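Local atomic coordinates of translation initiation factor eif-2b-like protein (Chaetomium thermophilum, PDB entry 4ZEO), a protein that probably takes part in translation initiation as the delta subunit of eIF2B, the guanine nucleotide exchange factor that acts on eIF2. Residues Glu360-Asn365 and Val390-Ile395; His207-Gln212 and Leu232-Val237. All blocks are in the same frame, centred on the assembly; numbering follows the deposited sequence.

Contact 2 comes first along the chain and closes before contact 1 opens, so the two follow in series. It pairs helices 200-219 and 224-239 in the helical part of the subunit. Contact 1 lies in the Rossmann-like part, between strand 361-362 and the end of parallel strand 387-391; its centre lies about 8 Å from the centre of the chain, against 21 Å for contact 2. Their centres are 24 Å apart and their nearest atoms about 5 Å, without touching. Helix 174-191 is common ground, since it packs on residues of both. Contact 2 thus belongs to the packing inside the helical bundle, while contact 1 joins the two sheets close to where the bundle meets them.

Contact 1 of 2, residues Glu360-Asn365 and Val390-Ile395; sequences EAIFAN and VLCETI
Ile362 reaches across to Cys392 with its longer branch, and the two buried side chains form the heart of this apolar contact. CG1 of Ile362 lies 3.9 Å from SG of Cys392. The methyl beyond it, CD1, settles beside the cysteine with CB of Cys392 at 4.0 Å, so the ethyl arm of the isoleucine runs along both side-chain atoms of its partner. CG1 stands beside the backbone N of Ile362 (chi1 -62°) and CD1 extends on from it, which carries the arm to Cys392 and Val390 while CG2 takes the position opposite the N. On the cysteine, the thiol is swung over to the side of its own carbonyl carbon (chi1 -169°). Val390, two residues earlier, supplies a looser flank: its CG1 is 4.4 Å from CD1 of Ile362.

Strand 387-391 belongs to a parallel sheet with the 3-2-1-4-5-6 strand order of a Rossmann-like fold. It lies between strands 354-358 and 436-438, and Cys392 follows directly on its end. Strand 361-362, by contrast, is an edge of a small antiparallel sheet beside strand 368-371. There Glu360 and Ala361 both face His369 in a classic beta bulge. The contact therefore joins the small sheet to the end of a strand of the large one.

Farther out, the backbone of Ile362 is hydrogen-bonded to Asn396 and Asp398, and its side chain also touches Phe397, so the chain just after residues 390-395 helps to hold the isoleucine. Beyond the cysteine, Glu393 turns among helices 174-191, 246-277 and 293-304, where OE2 makes a salt bridge with Arg293. At the other segment's start, OE2 of Glu360 accepts a hydrogen bond from the backbone N of Ser174.

Contact 2 of 2, residues His207-Gln212 and Leu232-Val237; sequences HVLNPQ and LLKAKV
The ammonium group of Lys234 gives a hydrogen bond to the side-chain carbonyl of Asn210, with NZ 3.0 Å from OD1. It arrives well to one side of the C=O direction, at 129°, and tilted somewhat out of the carbonyl plane. The lysine chain is extended beyond CG and meets the asparagine side chain at about a right angle. CG of Asn210 lies beside its backbone N (chi1 -82°), a setting that brings the amide oxygen to the lysine although the side chain does not start out toward helix 224-239.

Beneath this polar bridge the aliphatic part of Lys234 crosses Leu209, whose CD2 is 3.9 Å from CG of the lysine. The same methyl packs against CD2 of Leu233 at 4.1 Å. With an alanine in place of Lys234, the amide of Asn210 would probably be freer to turn and the face of Leu209 CD2 left less well packed.

On another side of helix 200-219, NE2 of Gln212 bonds back to Val208 O at 3.0 Å and also to Asp154 O. This ties the chain around Asp154 to a helix that is kinked at Pro211, whose N has no bond to the preceding turn.

The two segments run antiparallel (176°) as arms of a helical hairpin, their axes 12.4 Å apart. Val205, earlier on the same helix as Asn210, touches both Asn210 and Lys234, while Phe185 of helix 174-191 packs on both Leu209 and Leu233. Helix 246-277 closes over Leu233 with Leu253 and Trp256, making the pair part of a larger helical bundle.

Contact 1 of 2, residues Glu360-Asn365 and Val390-Ile395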
loop_
_atom_site.group_PDB
_atom_site.type_symbol
_atom_site.label_atom_id
_atom_site.label_comp_id
_atom_site.label_asym_id
_atom_site.label_seq_id
_atom_site.Cartn_x
_atom_site.Cartn_y
_atom_site.Cartn_z
ATOM N N GLU A 360 -4.430 -3.003 -3.086
ATOM C CA GLU A 360 -4.088 -3.318 -1.709
ATOM C C GLU A 360 -2.985 -4.380 -1.615
ATOM O O GLU A 360 -2.214 -4.388 -0.669
ATOM C CB GLU A 360 -5.327 -3.817 -0.976
ATOM C CG GLU A 360 -6.291 -2.726 -0.537
ATOM C CD GLU A 360 -5.638 -1.444 -0.073
ATOM O OE1 GLU A 360 -5.604 -0.473 -0.862
ATOM O OE2 GLU A 360 -5.208 -1.393 1.093
ATOM N N ALA A 361 -2.921 -5.280 -2.594
ATOM C CA ALA A 361 -1.932 -6.354 -2.565
ATOM C C ALA A 361 -1.761 -7.015 -3.914
ATOM O O ALA A 361 -2.607 -6.875 -4.807
ATOM C CB ALA A 361 -2.317 -7.419 -1.532
ATOM N N ILE A 362 -0.667 -7.761 -4.050
ATOM C CA ILE A 362 -0.486 -8.613 -5.215
ATOM C C ILE A 362 -0.233 -10.026 -4.731
ATOM O O ILE A 362 0.623 -10.267 -3.882
ATOM C CB ILE A 362 0.642 -8.122 -6.108
ATOM C CG1 ILE A 362 0.274 -6.734 -6.628
ATOM C CG2 ILE A 362 0.866 -9.100 -7.240
ATOM C CD1 ILE A 362 1.118 -6.230 -7.691
ATOM N N PHE A 363 -1.031 -10.955 -5.232
ATOM C CA PHE A 363 -0.956 -12.340 -4.799
ATOM C C PHE A 363 0.195 -13.040 -5.497
ATOM O O PHE A 363 0.777 -12.515 -6.451
ATOM C CB PHE A 363 -2.277 -13.062 -5.092
ATOM C CG PHE A 363 -3.431 -12.585 -4.261
ATOM C CD1 PHE A 363 -3.542 -12.949 -2.930
ATOM C CD2 PHE A 363 -4.392 -11.749 -4.803
ATOM C CE1 PHE A 363 -4.598 -12.504 -2.166
ATOM C CE2 PHE A 363 -5.436 -11.299 -4.045
ATOM C CZ PHE A 363 -5.542 -11.678 -2.724
ATOM N N ALA A 364 0.496 -14.240 -5.017
ATOM C CA ALA A 364 1.569 -15.075 -5.541
ATOM C C ALA A 364 1.355 -15.423 -7.017
ATOM O O ALA A 364 2.313 -15.566 -7.771
ATOM C CB ALA A 364 1.691 -16.328 -4.709
ATOM N N ASN A 365 0.099 -15.587 -7.420
ATOM C CA ASN A 365 -0.244 -15.857 -8.826
ATOM C C ASN A 365 -0.194 -14.615 -9.718
ATOM O O ASN A 365 -0.508 -14.680 -10.898
ATOM C CB ASN A 365 -1.626 -16.526 -8.915
ATOM C CG ASN A 365 -2.768 -15.569 -8.660
ATOM O OD1 ASN A 365 -2.588 -14.449 -8.145
ATOM N ND2 ASN A 365 -3.963 -16.014 -8.980
ATOM N N VAL A 390 0.019 -1.338 -13.351
ATOM C CA VAL A 390 -0.294 -1.398 -11.936
ATOM C C VAL A 390 0.893 -0.892 -11.135
ATOM O O VAL A 390 2.032 -1.301 -11.373
ATOM C CB VAL A 390 -0.654 -2.824 -11.492
ATOM C CG1 VAL A 390 -0.715 -2.913 -9.955
ATOM C CG2 VAL A 390 -1.955 -3.272 -12.142
ATOM N N LEU A 391 0.612 0.019 -10.208
ATOM C CA LEU A 391 1.622 0.632 -9.331
ATOM C C LEU A 391 1.505 0.066 -7.926
ATOM O O LEU A 391 0.430 0.116 -7.315
ATOM C CB LEU A 391 1.451 2.139 -9.283
ATOM C CG LEU A 391 1.315 2.860 -10.628
ATOM C CD1 LEU A 391 1.041 4.362 -10.436
ATOM C CD2 LEU A 391 2.571 2.631 -11.471
ATOM N N CYS A 392 2.592 -0.507 -7.420
ATOM C CA CYS A 392 2.524 -1.156 -6.120
ATOM C C CYS A 392 3.902 -1.332 -5.453
ATOM O O CYS A 392 4.880 -1.698 -6.106
ATOM C CB CYS A 392 1.817 -2.515 -6.307
ATOM S SG CYS A 392 1.337 -3.388 -4.824
ATOM N N GLU A 393 3.946 -1.146 -4.141
ATOM C CA GLU A 393 5.179 -1.320 -3.372
ATOM C C GLU A 393 5.436 -2.815 -3.219
ATOM O O GLU A 393 4.497 -3.592 -3.099
ATOM C CB GLU A 393 5.069 -0.640 -1.992
ATOM C CG GLU A 393 4.807 0.858 -2.056
ATOM C CD GLU A 393 3.306 1.245 -2.114
ATOM O OE1 GLU A 393 2.436 0.394 -2.457
ATOM O OE2 GLU A 393 3.000 2.417 -1.802
ATOM N N THR A 394 6.702 -3.203 -3.169
ATOM C CA THR A 394 7.070 -4.614 -3.089
ATOM C C THR A 394 6.550 -5.259 -1.816
ATOM O O THR A 394 6.258 -6.450 -1.808
ATOM C CB THR A 394 8.612 -4.825 -3.145
ATOM O OG1 THR A 394 9.240 -4.129 -2.066
ATOM C CG2 THR A 394 9.165 -4.333 -4.434
ATOM N N ILE A 395 6.438 -4.469 -0.751
ATOM C CA ILE A 395 6.002 -4.952 0.575
ATOM C C ILE A 395 4.535 -5.474 0.542
ATOM O O ILE A 395 4.115 -6.235 1.401
ATOM C CB ILE A 395 6.153 -3.817 1.655
ATOM C CG1 ILE A 395 6.089 -4.355 3.084
ATOM C CG2 ILE A 395 5.099 -2.720 1.480
ATOM C CD1 ILE A 395 7.344 -4.961 3.591
#

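Contact 2 of 2, residues His207-Gln212 and Leu232-Val237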
loop_
_atom_site.group_PDB
_atom_site.type_symbol
_atom_site.label_atom_id
_atom_site.label_comp_id
_atom_site.label_asym_id
_atom_site.label_seq_id
_atom_site.Cartn_x
_atom_site.Cartn_y
_atom_site.Cartn_z
ATOM N N HIS A 207 6.079 -12.826 24.449
ATOM C CA HIS A 207 5.409 -12.093 25.531
ATOM C C HIS A 207 4.980 -10.668 25.235
ATOM O O HIS A 207 4.061 -10.178 25.865
ATOM C CB HIS A 207 6.280 -12.113 26.780
ATOM C CG HIS A 207 6.399 -13.477 27.373
ATOM N ND1 HIS A 207 7.264 -14.428 26.879
ATOM C CD2 HIS A 207 5.711 -14.080 28.373
ATOM C CE1 HIS A 207 7.137 -15.541 27.574
ATOM N NE2 HIS A 207 6.202 -15.352 28.491
ATOM N N VAL A 208 5.694 -9.984 24.350
ATOM C CA VAL A 208 5.381 -8.599 24.042
ATOM C C VAL A 208 4.876 -8.347 22.614
ATOM O O VAL A 208 3.812 -7.766 22.419
ATOM C CB VAL A 208 6.608 -7.714 24.297
ATOM C CG1 VAL A 208 6.319 -6.265 23.900
ATOM C CG2 VAL A 208 7.036 -7.818 25.767
ATOM N N LEU A 209 5.633 -8.774 21.615
ATOM C CA LEU A 209 5.255 -8.489 20.235
ATOM C C LEU A 209 3.990 -9.200 19.782
ATOM O O LEU A 209 3.104 -8.580 19.191
ATOM C CB LEU A 209 6.406 -8.837 19.284
ATOM C CG LEU A 209 6.046 -8.654 17.806
ATOM C CD1 LEU A 209 5.711 -7.198 17.486
ATOM C CD2 LEU A 209 7.175 -9.170 16.886
ATOM N N ASN A 210 3.912 -10.496 20.046
ATOM C CA ASN A 210 2.783 -11.301 19.584
ATOM C C ASN A 210 1.423 -10.837 20.141
ATOM O O ASN A 210 0.445 -10.856 19.406
ATOM C CB ASN A 210 3.012 -12.797 19.902
ATOM C CG ASN A 210 3.894 -13.483 18.881
ATOM O OD1 ASN A 210 4.405 -12.843 17.946
ATOM N ND2 ASN A 210 4.138 -14.771 19.081
ATOM N N PRO A 211 1.351 -10.421 21.428
ATOM C CA PRO A 211 0.063 -9.861 21.877
ATOM C C PRO A 211 -0.388 -8.623 21.085
ATOM O O PRO A 211 -1.601 -8.464 20.894
ATOM C CB PRO A 211 0.330 -9.518 23.335
ATOM C CG PRO A 211 1.318 -10.558 23.747
ATOM C CD PRO A 211 2.250 -10.663 22.576
ATOM N N GLN A 212 0.541 -7.774 20.647
ATOM C CA GLN A 212 0.182 -6.626 19.804
ATOM C C GLN A 212 -0.361 -7.098 18.447
ATOM O O GLN A 212 -1.351 -6.589 17.945
ATOM C CB GLN A 212 1.383 -5.685 19.582
ATOM C CG GLN A 212 2.296 -5.517 20.772
ATOM C CD GLN A 212 1.606 -4.990 22.020
ATOM O OE1 GLN A 212 0.640 -4.225 21.951
ATOM N NE2 GLN A 212 2.075 -5.446 23.179
ATOM N N LEU A 232 9.745 -10.036 8.723
ATOM C CA LEU A 232 11.084 -9.426 8.700
ATOM C C LEU A 232 11.574 -9.003 10.084
ATOM O O LEU A 232 12.726 -9.264 10.442
ATOM C CB LEU A 232 11.114 -8.230 7.755
ATOM C CG LEU A 232 10.978 -8.546 6.265
ATOM C CD1 LEU A 232 10.742 -7.287 5.432
ATOM C CD2 LEU A 232 12.217 -9.277 5.783
ATOM N N LEU A 233 10.693 -8.398 10.874
ATOM C CA LEU A 233 11.045 -7.977 12.227
ATOM C C LEU A 233 11.390 -9.158 13.117
ATOM O O LEU A 233 12.372 -9.119 13.866
ATOM C CB LEU A 233 9.895 -7.181 12.874
ATOM C CG LEU A 233 10.045 -6.796 14.358
ATOM C CD1 LEU A 233 11.277 -5.946 14.606
ATOM C CD2 LEU A 233 8.816 -6.052 14.845
ATOM N N LYS A 234 10.574 -10.208 13.054
ATOM C CA LYS A 234 10.840 -11.372 13.880
ATOM C C LYS A 234 12.167 -12.009 13.480
ATOM O O LYS A 234 12.912 -12.473 14.341
ATOM C CB LYS A 234 9.711 -12.376 13.787
ATOM C CG LYS A 234 8.559 -12.080 14.720
ATOM C CD LYS A 234 7.390 -12.972 14.400
ATOM C CE LYS A 234 6.199 -12.673 15.292
ATOM N NZ LYS A 234 5.241 -13.795 15.259
ATOM N N ALA A 235 12.481 -12.033 12.185
ATOM C CA ALA A 235 13.803 -12.530 11.765
ATOM C C ALA A 235 14.923 -11.665 12.367
ATOM O O ALA A 235 15.928 -12.200 12.829
ATOM C CB ALA A 235 13.923 -12.595 10.249
ATOM N N LYS A 236 14.728 -10.343 12.396
ATOM C CA LYS A 236 15.696 -9.427 12.991
ATOM C C LYS A 236 15.918 -9.721 14.466
ATOM O O LYS A 236 17.056 -9.767 14.928
ATOM C CB LYS A 236 15.242 -7.981 12.821
ATOM C CG LYS A 236 15.818 -7.292 11.605
ATOM C CD LYS A 236 17.353 -7.131 11.682
ATOM C CE LYS A 236 17.788 -6.304 12.879
ATOM N NZ LYS A 236 19.283 -6.234 12.966
ATOM N N VAL A 237 14.837 -9.962 15.199
ATOM C CA VAL A 237 14.956 -10.316 16.604
ATOM C C VAL A 237 15.746 -11.614 16.770
ATOM O O VAL A 237 16.578 -11.738 17.671
ATOM C CB VAL A 237 13.572 -10.472 17.268
ATOM C CG1 VAL A 237 13.712 -11.033 18.680
ATOM C CG2 VAL A 237 12.813 -9.140 17.238
#